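Local coordinates for protein molybdopterin converting factor, subunit 1 (PDB 1VJK) that probably serves as the small, ubiquitin-like MoaD-type subunit of molybdopterin synthase, acting in the biosynthesis of the molybdenum cofactor, at residues 27-35 against 44-52; 56-64 against 74-82. All blocks are in the same frame, centred on the assembly; numbering follows the deposited sequence.

Interaction 1 of 2, residues 27-35 against 44-52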
ATOM      1  N   ASP A  27       4.589   8.735   8.460  1.00 12.69           N
ATOM      2  CA  ASP A  27       4.593   9.193   7.089  1.00 13.52           C
ATOM      3  C   ASP A  27       5.065   8.087   6.159  1.00 13.78           C
ATOM      4  O   ASP A  27       4.681   8.030   4.993  1.00 13.71           O
ATOM      5  CB  ASP A  27       5.482  10.429   6.937  1.00 14.44           C
ATOM      6  CG  ASP A  27       4.883  11.683   7.552  1.00 19.32           C
ATOM      7  OD1 ASP A  27       3.714  11.687   8.013  1.00 17.97           O
ATOM      8  OD2 ASP A  27       5.557  12.726   7.632  1.00 21.34           O
ATOM      9  N   GLU A  28       5.866   7.164   6.691  1.00 11.04           N
ATOM     10  CA  GLU A  28       6.416   6.066   5.911  1.00 11.95           C
ATOM     11  C   GLU A  28       6.799   4.949   6.839  1.00  8.62           C
ATOM     12  O   GLU A  28       7.018   5.162   8.037  1.00 11.37           O
ATOM     13  CB  GLU A  28       7.602   6.500   5.050  1.00 17.20           C
ATOM     14  CG  GLU A  28       8.825   6.990   5.794  1.00 21.77           C
ATOM     15  CD  GLU A  28       9.958   7.370   4.856  1.00 27.20           C
ATOM     16  OE1 GLU A  28       9.737   8.199   3.947  1.00 27.15           O
ATOM     17  OE2 GLU A  28      11.071   6.829   5.021  1.00 29.88           O
ATOM     18  N   GLU A  29       6.889   3.744   6.290  1.00  9.61           N
ATOM     19  CA  GLU A  29       7.281   2.583   7.063  1.00  9.51           C
ATOM     20  C   GLU A  29       7.804   1.501   6.162  1.00  9.57           C
ATOM     21  O   GLU A  29       7.335   1.352   5.026  1.00 10.47           O
ATOM     22  CB  GLU A  29       6.191   2.077   8.067  1.00 18.29           C
ATOM     23  CG  GLU A  29       5.235   1.045   7.524  1.00 19.47           C
ATOM     24  CD  GLU A  29       4.141   0.643   8.518  1.00 17.38           C
ATOM     25  OE1 GLU A  29       4.421   0.041   9.621  1.00 17.27           O
ATOM     26  OE2 GLU A  29       3.006   0.871   8.125  1.00 15.78           O
ATOM     27  N   GLU A  30       8.784   0.765   6.642  1.00 10.46           N
ATOM     28  CA  GLU A  30       9.308  -0.386   5.951  1.00  8.15           C
ATOM     29  C   GLU A  30       8.530  -1.605   6.339  1.00 10.02           C
ATOM     30  O   GLU A  30       8.363  -1.887   7.546  1.00 12.23           O
ATOM     31  CB  GLU A  30      10.785  -0.587   6.274  1.00 11.89           C
ATOM     32  CG  GLU A  30      11.655   0.600   5.929  1.00 14.52           C
ATOM     33  CD  GLU A  30      13.128   0.353   6.217  1.00 18.67           C
ATOM     34  OE1 GLU A  30      13.512   0.119   7.413  1.00 22.04           O
ATOM     35  OE2 GLU A  30      13.925   0.396   5.251  1.00 24.99           O
ATOM     36  N   ILE A  31       8.086  -2.373   5.360  1.00  8.11           N
ATOM     37  CA  ILE A  31       7.324  -3.569   5.626  1.00  8.94           C
ATOM     38  C   ILE A  31       8.006  -4.771   4.994  1.00  9.61           C
ATOM     39  O   ILE A  31       8.175  -4.850   3.761  1.00 10.15           O
ATOM     40  CB  ILE A  31       5.866  -3.426   5.125  1.00  9.77           C
ATOM     41  CG1 ILE A  31       5.183  -2.248   5.845  1.00  8.27           C
ATOM     42  CG2 ILE A  31       5.095  -4.726   5.443  1.00 10.76           C
ATOM     43  CD1 ILE A  31       3.693  -2.128   5.657  1.00  9.70           C
ATOM     44  N   GLU A  32       8.430  -5.698   5.837  1.00  8.73           N
ATOM     45  CA  GLU A  32       9.026  -6.953   5.396  1.00  8.64           C
ATOM     46  C   GLU A  32       7.910  -7.954   5.102  1.00  9.55           C
ATOM     47  O   GLU A  32       7.020  -8.169   5.928  1.00 12.64           O
ATOM     48  CB  GLU A  32       9.969  -7.488   6.466  1.00  8.46           C
ATOM     49  CG  GLU A  32      11.204  -6.600   6.708  1.00  9.17           C
ATOM     50  CD  GLU A  32      12.184  -7.144   7.753  1.00  9.86           C
ATOM     51  OE1 GLU A  32      12.093  -8.323   8.149  1.00  9.76           O
ATOM     52  OE2 GLU A  32      13.114  -6.397   8.172  1.00 11.83           O
ATOM     53  N   LEU A  33       7.962  -8.543   3.909  1.00  9.34           N
ATOM     54  CA  LEU A  33       6.946  -9.453   3.429  1.00 11.38           C
ATOM     55  C   LEU A  33       7.601 -10.761   3.028  1.00 12.09           C
ATOM     56  O   LEU A  33       8.770 -10.768   2.670  1.00 12.32           O
ATOM     57  CB  LEU A  33       6.219  -8.840   2.214  1.00 11.36           C
ATOM     58  CG  LEU A  33       5.431  -7.575   2.510  1.00 12.57           C
ATOM     59  CD1 LEU A  33       5.007  -6.922   1.188  1.00 16.38           C
ATOM     60  CD2 LEU A  33       4.221  -7.958   3.372  1.00 16.17           C
ATOM     61  N   PRO A  34       6.873 -11.881   3.089  1.00 12.02           N
ATOM     62  CA  PRO A  34       7.433 -13.161   2.663  1.00 12.22           C
ATOM     63  C   PRO A  34       7.709 -13.198   1.168  1.00 13.09           C
ATOM     64  O   PRO A  34       7.089 -12.476   0.380  1.00 13.18           O
ATOM     65  CB  PRO A  34       6.345 -14.184   3.037  1.00 15.67           C
ATOM     66  CG  PRO A  34       5.392 -13.483   3.871  1.00 15.92           C
ATOM     67  CD  PRO A  34       5.492 -12.015   3.598  1.00 14.04           C
ATOM     68  N   GLU A  35       8.651 -14.054   0.795  1.00 13.61           N
ATOM     69  CA  GLU A  35       8.936 -14.360  -0.589  1.00 15.20           C
ATOM     70  C   GLU A  35       7.636 -14.555  -1.379  1.00 11.76           C
ATOM     71  O   GLU A  35       6.717 -15.223  -0.914  1.00 13.53           O
ATOM     72  CB  GLU A  35       9.792 -15.628  -0.651  1.00 18.79           C
ATOM     73  CG  GLU A  35      10.149 -16.087  -2.055  1.00 21.48           C
ATOM     74  CD  GLU A  35      10.860 -17.431  -2.084  1.00 25.99           C
ATOM     75  OE1 GLU A  35      11.603 -17.749  -1.123  1.00 26.36           O
ATOM     76  OE2 GLU A  35      10.681 -18.157  -3.081  1.00 28.99           O
ATOM     77  N   GLU A  44      -3.153  -6.289   2.698  1.00  8.07           N
ATOM     78  CA  GLU A  44      -3.593  -6.987   3.913  1.00  8.57           C
ATOM     79  C   GLU A  44      -2.714  -6.730   5.114  1.00  9.86           C
ATOM     80  O   GLU A  44      -3.229  -6.636   6.250  1.00  9.51           O
ATOM     81  CB  GLU A  44      -3.762  -8.480   3.650  1.00  9.51           C
ATOM     82  CG  GLU A  44      -4.903  -8.777   2.674  1.00 11.85           C
ATOM     83  CD  GLU A  44      -6.218  -8.105   3.045  1.00 15.30           C
ATOM     84  OE1 GLU A  44      -6.773  -8.433   4.116  1.00 16.48           O
ATOM     85  OE2 GLU A  44      -6.697  -7.235   2.277  1.00 16.01           O
ATOM     86  N   GLU A  45      -1.413  -6.610   4.899  1.00  7.79           N
ATOM     87  CA  GLU A  45      -0.507  -6.335   5.999  1.00  7.03           C
ATOM     88  C   GLU A  45      -0.694  -4.912   6.526  1.00  8.01           C
ATOM     89  O   GLU A  45      -0.620  -4.709   7.743  1.00  7.40           O
ATOM     90  CB  GLU A  45       0.954  -6.595   5.581  1.00  8.79           C
ATOM     91  CG  GLU A  45       2.003  -6.262   6.656  1.00  8.00           C
ATOM     92  CD  GLU A  45       1.988  -7.179   7.874  1.00 12.82           C
ATOM     93  OE1 GLU A  45       1.403  -8.275   7.813  1.00 14.31           O
ATOM     94  OE2 GLU A  45       2.586  -6.806   8.911  1.00 13.66           O
ATOM     95  N   ILE A  46      -0.951  -3.927   5.644  1.00  8.16           N
ATOM     96  CA  ILE A  46      -1.227  -2.562   6.109  1.00  6.89           C
ATOM     97  C   ILE A  46      -2.453  -2.564   7.024  1.00  7.57           C
ATOM     98  O   ILE A  46      -2.425  -1.953   8.114  1.00  8.03           O
ATOM     99  CB  ILE A  46      -1.401  -1.616   4.911  1.00  5.62           C
ATOM    100  CG1 ILE A  46      -0.027  -1.398   4.256  1.00  8.60           C
ATOM    101  CG2 ILE A  46      -2.005  -0.308   5.351  1.00  8.71           C
ATOM    102  CD1 ILE A  46      -0.095  -0.766   2.899  1.00 11.46           C
ATOM    103  N   LYS A  47      -3.490  -3.283   6.606  1.00  7.56           N
ATOM    104  CA  LYS A  47      -4.717  -3.399   7.403  1.00  7.86           C
ATOM    105  C   LYS A  47      -4.480  -4.106   8.745  1.00  9.12           C
ATOM    106  O   LYS A  47      -5.114  -3.744   9.764  1.00 10.55           O
ATOM    107  CB  LYS A  47      -5.800  -4.117   6.605  1.00  7.85           C
ATOM    108  CG  LYS A  47      -6.245  -3.360   5.408  1.00 10.48           C
ATOM    109  CD  LYS A  47      -7.263  -4.209   4.624  1.00 12.20           C
ATOM    110  CE  LYS A  47      -7.744  -3.506   3.400  1.00 14.39           C
ATOM    111  NZ  LYS A  47      -8.449  -4.526   2.543  1.00 20.08           N
ATOM    112  N   LYS A  48      -3.582  -5.086   8.759  1.00  8.48           N
ATOM    113  CA  LYS A  48      -3.252  -5.802   9.980  1.00 10.79           C
ATOM    114  C   LYS A  48      -2.487  -4.908  10.951  1.00  9.40           C
ATOM    115  O   LYS A  48      -2.703  -4.979  12.170  1.00 12.40           O
ATOM    116  CB  LYS A  48      -2.424  -7.045   9.641  1.00 12.02           C
ATOM    117  CG  LYS A  48      -2.045  -7.890  10.845  1.00 15.13           C
ATOM    118  CD  LYS A  48      -1.305  -9.161  10.418  1.00 17.94           C
ATOM    119  CE  LYS A  48      -1.010 -10.024  11.629  1.00 23.36           C
ATOM    120  NZ  LYS A  48       0.026  -9.377  12.503  1.00 27.66           N
ATOM    121  N   ARG A  49      -1.578  -4.080  10.442  1.00  7.33           N
ATOM    122  CA  ARG A  49      -0.789  -3.212  11.299  1.00  7.36           C
ATOM    123  C   ARG A  49      -1.584  -2.016  11.802  1.00  8.69           C
ATOM    124  O   ARG A  49      -1.323  -1.482  12.878  1.00  9.70           O
ATOM    125  CB  ARG A  49       0.415  -2.691  10.531  1.00  7.88           C
ATOM    126  CG  ARG A  49       1.424  -3.729  10.260  1.00  9.33           C
ATOM    127  CD  ARG A  49       2.655  -3.146   9.653  1.00 10.96           C
ATOM    128  NE  ARG A  49       3.666  -4.189   9.421  1.00 11.65           N
ATOM    129  CZ  ARG A  49       4.983  -3.978   9.417  1.00  8.42           C
ATOM    130  NH1 ARG A  49       5.481  -2.757   9.591  1.00 12.25           N
ATOM    131  NH2 ARG A  49       5.778  -4.997   9.183  1.00 10.84           N
ATOM    132  N   HIS A  50      -2.501  -1.552  10.966  1.00  8.04           N
ATOM    133  CA  HIS A  50      -3.207  -0.301  11.213  1.00  7.19           C
ATOM    134  C   HIS A  50      -4.678  -0.519  10.969  1.00  8.23           C
ATOM    135  O   HIS A  50      -5.178  -0.319   9.834  1.00  8.76           O
ATOM    136  CB  HIS A  50      -2.688   0.802  10.277  1.00 10.02           C
ATOM    137  CG  HIS A  50      -1.202   0.935  10.280  1.00  9.75           C
ATOM    138  ND1 HIS A  50      -0.469   1.244  11.416  1.00 12.68           N
ATOM    139  CD2 HIS A  50      -0.304   0.769   9.286  1.00 10.43           C
ATOM    140  CE1 HIS A  50       0.817   1.281  11.100  1.00 14.41           C
ATOM    141  NE2 HIS A  50       0.940   1.011   9.815  1.00 11.78           N
ATOM    142  N   GLU A  51      -5.385  -0.900  12.032  1.00  8.97           N
ATOM    143  CA  GLU A  51      -6.767  -1.365  11.897  1.00 10.47           C
ATOM    144  C   GLU A  51      -7.714  -0.341  11.287  1.00 10.69           C
ATOM    145  O   GLU A  51      -8.734  -0.727  10.724  1.00 12.35           O
ATOM    146  CB  GLU A  51      -7.311  -1.863  13.231  1.00 13.34           C
ATOM    147  CG  GLU A  51      -7.417  -0.809  14.314  1.00 15.32           C
ATOM    148  CD  GLU A  51      -7.821  -1.393  15.649  1.00 23.32           C
ATOM    149  OE1 GLU A  51      -8.157  -2.592  15.688  1.00 24.07           O
ATOM    150  OE2 GLU A  51      -7.800  -0.643  16.653  1.00 26.16           O
ATOM    151  N   LYS A  52      -7.377   0.944  11.372  1.00  9.37           N
ATOM    152  CA  LYS A  52      -8.255   1.975  10.772  1.00 11.21           C
ATOM    153  C   LYS A  52      -8.330   1.842   9.251  1.00 11.29           C
ATOM    154  O   LYS A  52      -9.272   2.355   8.630  1.00 11.42           O
ATOM    155  CB  LYS A  52      -7.833   3.383  11.182  1.00 12.62           C
ATOM    156  CG  LYS A  52      -8.000   3.639  12.671  1.00 14.76           C
ATOM    157  CD  LYS A  52      -7.778   5.099  13.018  1.00 23.46           C
ATOM    158  CE  LYS A  52      -6.387   5.335  13.624  1.00 25.10           C
ATOM    159  NZ  LYS A  52      -6.333   6.572  14.497  1.00 28.26           N
TER
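Glu29, on strand 28-33, reaches the C-terminal end of helix 39-49, where its carboxylate joins Arg49 of the last turn and His50 just beyond. His50 NE2 gives a nearly straight hydrogen bond (166°) to Glu29 OE2 at 2.7 Å, on the syn side of the carboxylate and in the plane of the imidazole. Tyr16 OH, from the neighbouring strand, is a second partner of OE2. Arg49 NH1 forms a salt bridge of 3.0 Å to Glu29 OE1; this oxygen lies near the guanidinium plane but is met from above the carboxylate plane, the two groups being turned 73° apart.

Arg49 CB covers the centre of one face of the His50 ring; its chain then runs extended, and CD passes 3.6 Å from Glu29 OE1. NE donates to the anti lone pair of Glu45 OE2 at 2.9 Å, a salt bridge one helical turn back. Ile31 CG1 lies under one guanidinium face, toward its rim, 3.8 Å from NH1, and NH2 rests near Ile31 CG2. Two carboxylates thus hold the guanidinium flat above an aliphatic side chain. With an alanine at Glu29, His50 NE2 would probably lose this acceptor and Arg49 NH1 its carboxylate partner, leaving Glu45 as the one carboxylate of the two still holding the guanidinium.

With chi1 at -60°, Ile31 sets CG2 anti to the backbone N, where it packs on Glu45 CG at 3.7 Å, and sends CG1 and CD1 the other way, CD1 to Ile46 CG1 at 4.0 Å. Leu33 CD2 lies beside Glu45 CB. The helix thereby packs against strand 28-33, one of the two outermost strands of the mixed sheet, as in the beta-grasp fold of ubiquitin-like ThiS and MoaD proteins.

Interaction 2 of 2, residues 56-64 against 74-82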
ATOM      1  N   GLU A  56     -11.324   1.143   4.961  1.00 12.80           N
ATOM      2  CA  GLU A  56     -11.007   1.933   3.779  1.00 12.89           C
ATOM      3  C   GLU A  56     -10.979   1.034   2.554  1.00 12.10           C
ATOM      4  O   GLU A  56     -10.349  -0.026   2.554  1.00 14.14           O
ATOM      5  CB  GLU A  56      -9.650   2.633   3.942  1.00 11.48           C
ATOM      6  CG  GLU A  56      -9.566   3.513   5.179  1.00 12.20           C
ATOM      7  CD  GLU A  56     -10.322   4.820   5.029  1.00 12.61           C
ATOM      8  OE1 GLU A  56     -10.716   5.150   3.901  1.00 12.34           O
ATOM      9  OE2 GLU A  56     -10.552   5.512   6.057  1.00 13.59           O
ATOM     10  N   VAL A  57     -11.631   1.470   1.487  1.00 12.00           N
ATOM     11  CA  VAL A  57     -11.678   0.663   0.275  1.00 13.55           C
ATOM     12  C   VAL A  57     -10.466   0.964  -0.610  1.00 10.58           C
ATOM     13  O   VAL A  57     -10.264   2.108  -1.031  1.00 10.96           O
ATOM     14  CB  VAL A  57     -12.982   0.888  -0.491  1.00 15.12           C
ATOM     15  CG1 VAL A  57     -12.992   0.114  -1.802  1.00 12.65           C
ATOM     16  CG2 VAL A  57     -14.166   0.464   0.375  1.00 17.25           C
ATOM     17  N   PHE A  58      -9.640  -0.055  -0.847  1.00 11.61           N
ATOM     18  CA  PHE A  58      -8.500   0.073  -1.761  1.00  8.59           C
ATOM     19  C   PHE A  58      -8.933  -0.237  -3.177  1.00 12.04           C
ATOM     20  O   PHE A  58      -9.635  -1.215  -3.432  1.00 16.10           O
ATOM     21  CB  PHE A  58      -7.372  -0.896  -1.369  1.00 11.45           C
ATOM     22  CG  PHE A  58      -6.610  -0.501  -0.119  1.00 12.08           C
ATOM     23  CD1 PHE A  58      -5.272  -0.132  -0.204  1.00 12.21           C
ATOM     24  CD2 PHE A  58      -7.220  -0.537   1.133  1.00 11.95           C
ATOM     25  CE1 PHE A  58      -4.547   0.227   0.944  1.00 12.23           C
ATOM     26  CE2 PHE A  58      -6.504  -0.182   2.294  1.00 12.35           C
ATOM     27  CZ  PHE A  58      -5.172   0.191   2.188  1.00 12.56           C
ATOM     28  N   GLY A  59      -8.491   0.597  -4.089  1.00 11.07           N
ATOM     29  CA  GLY A  59      -8.737   0.361  -5.492  1.00 10.99           C
ATOM     30  C   GLY A  59      -7.630  -0.462  -6.111  1.00  9.88           C
ATOM     31  O   GLY A  59      -6.504  -0.592  -5.583  1.00 11.36           O
ATOM     32  N   GLU A  60      -7.963  -1.041  -7.256  1.00 11.79           N
ATOM     33  CA  GLU A  60      -6.983  -1.738  -8.057  1.00 12.82           C
ATOM     34  C   GLU A  60      -6.600  -0.825  -9.202  1.00 13.77           C
ATOM     35  O   GLU A  60      -7.474  -0.421 -10.005  1.00 14.88           O
ATOM     36  CB  GLU A  60      -7.545  -3.056  -8.559  1.00 14.24           C
ATOM     37  CG  GLU A  60      -6.487  -3.904  -9.240  1.00 15.12           C
ATOM     38  CD  GLU A  60      -6.857  -5.372  -9.399  1.00 20.37           C
ATOM     39  OE1 GLU A  60      -8.071  -5.726  -9.351  1.00 24.79           O
ATOM     40  OE2 GLU A  60      -5.932  -6.174  -9.626  1.00 15.89           O
ATOM     41  N   GLY A  61      -5.317  -0.499  -9.292  1.00 17.21           N
ATOM     42  CA  GLY A  61      -4.840   0.516 -10.215  1.00 17.90           C
ATOM     43  C   GLY A  61      -5.457   1.861  -9.898  1.00 18.96           C
ATOM     44  O   GLY A  61      -5.771   2.176  -8.734  1.00 20.00           O
ATOM     45  N   TYR A  62      -5.668   2.667 -10.928  1.00 15.69           N
ATOM     46  CA  TYR A  62      -6.348   3.924 -10.745  1.00 13.42           C
ATOM     47  C   TYR A  62      -7.851   3.684 -10.560  1.00 15.15           C
ATOM     48  O   TYR A  62      -8.488   2.989 -11.369  1.00 15.69           O
ATOM     49  CB  TYR A  62      -6.102   4.865 -11.926  1.00 15.19           C
ATOM     50  CG  TYR A  62      -6.830   6.173 -11.763  1.00 15.60           C
ATOM     51  CD1 TYR A  62      -6.367   7.140 -10.865  1.00 15.34           C
ATOM     52  CD2 TYR A  62      -8.004   6.450 -12.488  1.00 14.14           C
ATOM     53  CE1 TYR A  62      -7.043   8.341 -10.679  1.00 14.56           C
ATOM     54  CE2 TYR A  62      -8.687   7.659 -12.305  1.00 17.21           C
ATOM     55  CZ  TYR A  62      -8.193   8.604 -11.414  1.00 16.12           C
ATOM     56  OH  TYR A  62      -8.855   9.793 -11.226  1.00 20.83           O
ATOM     57  N   ASP A  63      -8.407   4.257  -9.494  1.00 12.62           N
ATOM     58  CA  ASP A  63      -9.825   4.147  -9.201  1.00 10.89           C
ATOM     59  C   ASP A  63     -10.282   5.317  -8.353  1.00 14.83           C
ATOM     60  O   ASP A  63      -9.964   5.401  -7.179  1.00 13.19           O
ATOM     61  CB  ASP A  63     -10.113   2.803  -8.522  1.00 15.35           C
ATOM     62  CG  ASP A  63     -11.586   2.576  -8.247  1.00 18.05           C
ATOM     63  OD1 ASP A  63     -12.429   3.478  -8.505  1.00 18.79           O
ATOM     64  OD2 ASP A  63     -11.981   1.503  -7.754  1.00 18.53           O
ATOM     65  N   GLU A  64     -11.050   6.227  -8.953  1.00 15.15           N
ATOM     66  CA  GLU A  64     -11.466   7.446  -8.248  1.00 16.20           C
ATOM     67  C   GLU A  64     -12.556   7.186  -7.212  1.00 13.52           C
ATOM     68  O   GLU A  64     -12.785   8.019  -6.325  1.00 17.63           O
ATOM     69  CB  GLU A  64     -11.907   8.537  -9.237  1.00 17.83           C
ATOM     70  N   GLY A  74       6.044   4.494  -8.553  1.00 10.30           N
ATOM     71  CA  GLY A  74       5.426   5.518  -9.368  1.00 10.72           C
ATOM     72  C   GLY A  74       4.455   5.009 -10.404  1.00 12.20           C
ATOM     73  O   GLY A  74       4.020   5.809 -11.232  1.00 13.45           O
ATOM     74  N   ARG A  75       4.102   3.720 -10.373  1.00  9.64           N
ATOM     75  CA  ARG A  75       3.233   3.138 -11.406  1.00 11.17           C
ATOM     76  C   ARG A  75       1.997   2.478 -10.828  1.00  9.66           C
ATOM     77  O   ARG A  75       2.079   1.817  -9.787  1.00 10.60           O
ATOM     78  CB  ARG A  75       4.006   2.100 -12.227  1.00 15.12           C
ATOM     79  CG  ARG A  75       5.217   2.615 -12.968  1.00 21.76           C
ATOM     80  CD  ARG A  75       6.132   1.497 -13.482  1.00 28.39           C
ATOM     81  NE  ARG A  75       5.489   0.706 -14.541  1.00 34.94           N
ATOM     82  CZ  ARG A  75       4.959  -0.518 -14.384  1.00 36.57           C
ATOM     83  NH1 ARG A  75       4.990  -1.135 -13.208  1.00 34.84           N
ATOM     84  NH2 ARG A  75       4.397  -1.130 -15.418  1.00 37.68           N
ATOM     85  N   TYR A  76       0.850   2.645 -11.465  1.00 12.30           N
ATOM     86  CA  TYR A  76      -0.327   1.877 -11.100  1.00 11.30           C
ATOM     87  C   TYR A  76      -0.114   0.448 -11.576  1.00 14.40           C
ATOM     88  O   TYR A  76       0.392   0.202 -12.704  1.00 16.72           O
ATOM     89  CB  TYR A  76      -1.599   2.465 -11.747  1.00 10.82           C
ATOM     90  CG  TYR A  76      -1.983   3.834 -11.229  1.00 12.68           C
ATOM     91  CD1 TYR A  76      -2.406   4.011  -9.903  1.00 12.19           C
ATOM     92  CD2 TYR A  76      -1.930   4.956 -12.066  1.00 13.64           C
ATOM     93  CE1 TYR A  76      -2.760   5.267  -9.421  1.00 12.24           C
ATOM     94  CE2 TYR A  76      -2.273   6.220 -11.591  1.00 13.00           C
ATOM     95  CZ  TYR A  76      -2.694   6.370 -10.272  1.00 14.04           C
ATOM     96  OH  TYR A  76      -3.035   7.629  -9.802  1.00 12.86           O
ATOM     97  N   VAL A  77      -0.487  -0.493 -10.715  1.00 12.43           N
ATOM     98  CA  VAL A  77      -0.296  -1.915 -10.997  1.00 14.58           C
ATOM     99  C   VAL A  77      -1.493  -2.725 -10.510  1.00 11.55           C
ATOM    100  O   VAL A  77      -2.370  -2.217  -9.795  1.00 16.58           O
ATOM    101  CB  VAL A  77       0.979  -2.482 -10.325  1.00 16.48           C
ATOM    102  CG1 VAL A  77       2.251  -1.834 -10.872  1.00 15.57           C
ATOM    103  CG2 VAL A  77       0.885  -2.314  -8.819  1.00 14.80           C
ATOM    104  N   SER A  78      -1.513  -4.006 -10.892  1.00 12.64           N
ATOM    105  CA  SER A  78      -2.578  -4.889 -10.462  1.00 12.94           C
ATOM    106  C   SER A  78      -2.352  -5.372  -9.019  1.00 11.98           C
ATOM    107  O   SER A  78      -1.239  -5.273  -8.470  1.00 13.10           O
ATOM    108  CB  SER A  78      -2.677  -6.073 -11.402  1.00 16.44           C
ATOM    109  OG  SER A  78      -1.772  -7.065 -11.027  1.00 17.81           O
ATOM    110  N   TRP A  79      -3.406  -5.910  -8.413  1.00  9.66           N
ATOM    111  CA  TRP A  79      -3.253  -6.464  -7.065  1.00  9.21           C
ATOM    112  C   TRP A  79      -2.380  -7.702  -7.037  1.00 10.25           C
ATOM    113  O   TRP A  79      -1.859  -8.065  -6.000  1.00  9.56           O
ATOM    114  CB  TRP A  79      -4.596  -6.791  -6.426  1.00 10.58           C
ATOM    115  CG  TRP A  79      -5.344  -5.580  -5.888  1.00 13.28           C
ATOM    116  CD1 TRP A  79      -4.846  -4.317  -5.722  1.00 15.22           C
ATOM    117  CD2 TRP A  79      -6.703  -5.534  -5.446  1.00 19.47           C
ATOM    118  NE1 TRP A  79      -5.813  -3.489  -5.197  1.00 15.77           N
ATOM    119  CE2 TRP A  79      -6.964  -4.209  -5.019  1.00 18.65           C
ATOM    120  CE3 TRP A  79      -7.735  -6.479  -5.365  1.00 23.51           C
ATOM    121  CZ2 TRP A  79      -8.213  -3.808  -4.524  1.00 22.30           C
ATOM    122  CZ3 TRP A  79      -8.987  -6.073  -4.870  1.00 25.91           C
ATOM    123  CH2 TRP A  79      -9.206  -4.750  -4.460  1.00 24.58           C
ATOM    124  N   ASP A  80      -2.204  -8.360  -8.175  1.00  8.27           N
ATOM    125  CA  ASP A  80      -1.383  -9.555  -8.208  1.00  6.98           C
ATOM    126  C   ASP A  80       0.037  -9.305  -8.660  1.00  6.30           C
ATOM    127  O   ASP A  80       0.829 -10.235  -8.783  1.00  9.59           O
ATOM    128  CB  ASP A  80      -2.078 -10.676  -8.973  1.00  7.08           C
ATOM    129  CG  ASP A  80      -3.290 -11.131  -8.251  1.00  9.64           C
ATOM    130  OD1 ASP A  80      -3.107 -11.734  -7.158  1.00  8.90           O
ATOM    131  OD2 ASP A  80      -4.451 -10.861  -8.651  1.00 11.22           O
ATOM    132  N   GLU A  81       0.388  -8.019  -8.796  1.00  8.87           N
ATOM    133  CA  GLU A  81       1.754  -7.638  -9.135  1.00  9.60           C
ATOM    134  C   GLU A  81       2.695  -8.103  -8.032  1.00  8.41           C
ATOM    135  O   GLU A  81       2.440  -7.841  -6.843  1.00  9.40           O
ATOM    136  CB  GLU A  81       1.825  -6.118  -9.304  1.00 11.65           C
ATOM    137  CG  GLU A  81       3.196  -5.595  -9.674  1.00 13.02           C
ATOM    138  CD  GLU A  81       3.531  -5.723 -11.150  1.00 19.78           C
ATOM    139  OE1 GLU A  81       2.665  -6.155 -11.960  1.00 20.41           O
ATOM    140  OE2 GLU A  81       4.690  -5.397 -11.500  1.00 21.62           O
ATOM    141  N   GLU A  82       3.767  -8.776  -8.420  1.00 10.63           N
ATOM    142  CA  GLU A  82       4.734  -9.295  -7.475  1.00 10.30           C
ATOM    143  C   GLU A  82       5.661  -8.168  -7.018  1.00 10.07           C
ATOM    144  O   GLU A  82       6.215  -7.438  -7.844  1.00 12.57           O
ATOM    145  CB  GLU A  82       5.467 -10.528  -8.062  1.00 16.39           C
ATOM    146  CG  GLU A  82       4.465 -11.706  -8.199  1.00 22.09           C
ATOM    147  CD  GLU A  82       4.797 -12.777  -9.240  1.00 26.57           C
ATOM    148  OE1 GLU A  82       5.988 -12.934  -9.590  1.00 28.17           O
ATOM    149  OE2 GLU A  82       3.839 -13.491  -9.688  1.00 23.77           O
TER
HETATM  150  O   HOH W   1      -3.384  -1.698  -7.357  1.00 19.89           O
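Two irregular loops come closest at Gly61 and Tyr76, their CA atoms 4.8 Å apart, where Gly61 N makes a weak hydrogen bond to Val77 O and a water bridges the same two atoms. Gly61 has a positive phi (61°), a backbone conformation that glycine adopts most readily.

Glu60 grips Trp79 twice. CG stands anti to the backbone N (chi1 -172°) and the extended chain lies over the indole, with CB 3.8 Å from the centroid of the five-membered ring in a CH-pi contact. The carboxylate stacks almost parallel to the indole, and OE2, met on its anti side, accepts a nearly straight bond (173°) from the backbone N of Trp79 at 2.8 Å. Along the indole edge, NE1 donates to Gly59 O at 3.0 Å, from above the carbonyl plane, and CZ2 abuts Phe58 O.

Tyr62 CB sits over the centre of the Tyr76 ring, 4.0 Å from its centroid, and the Tyr62 edge turns to the same ring in an offset edge-to-face pair. Tyr62 OH bonds to Val95 O near the C terminus.

Trp79 and Phe58 both touch Ile43 of helix 39-49, while Tyr62 and Val77 pack against strand 69-72, so the paired loops touch both the helix and an outermost strand of the sheet.

In the fold
From the N terminus the chain lays down strand 10-16 and helix 19-24, then enters interaction 1, which closes the loop made by residues 36-43, including the first turn of helix 39-49. The chain continues into the loop at 56-64, forms strand 69-72, and returns at 74-82 to close interaction 2 around that strand. The two closures follow in series, neither nested nor crossed, with centres about 16 Å apart on opposite sides of the chain's centre. Interaction 1 fastens the helix to one outermost strand; interaction 2 joins the loops flanking the other. They meet where Lys47 CE packs on Phe58 CE2 at 3.7 Å, along helix 39-49.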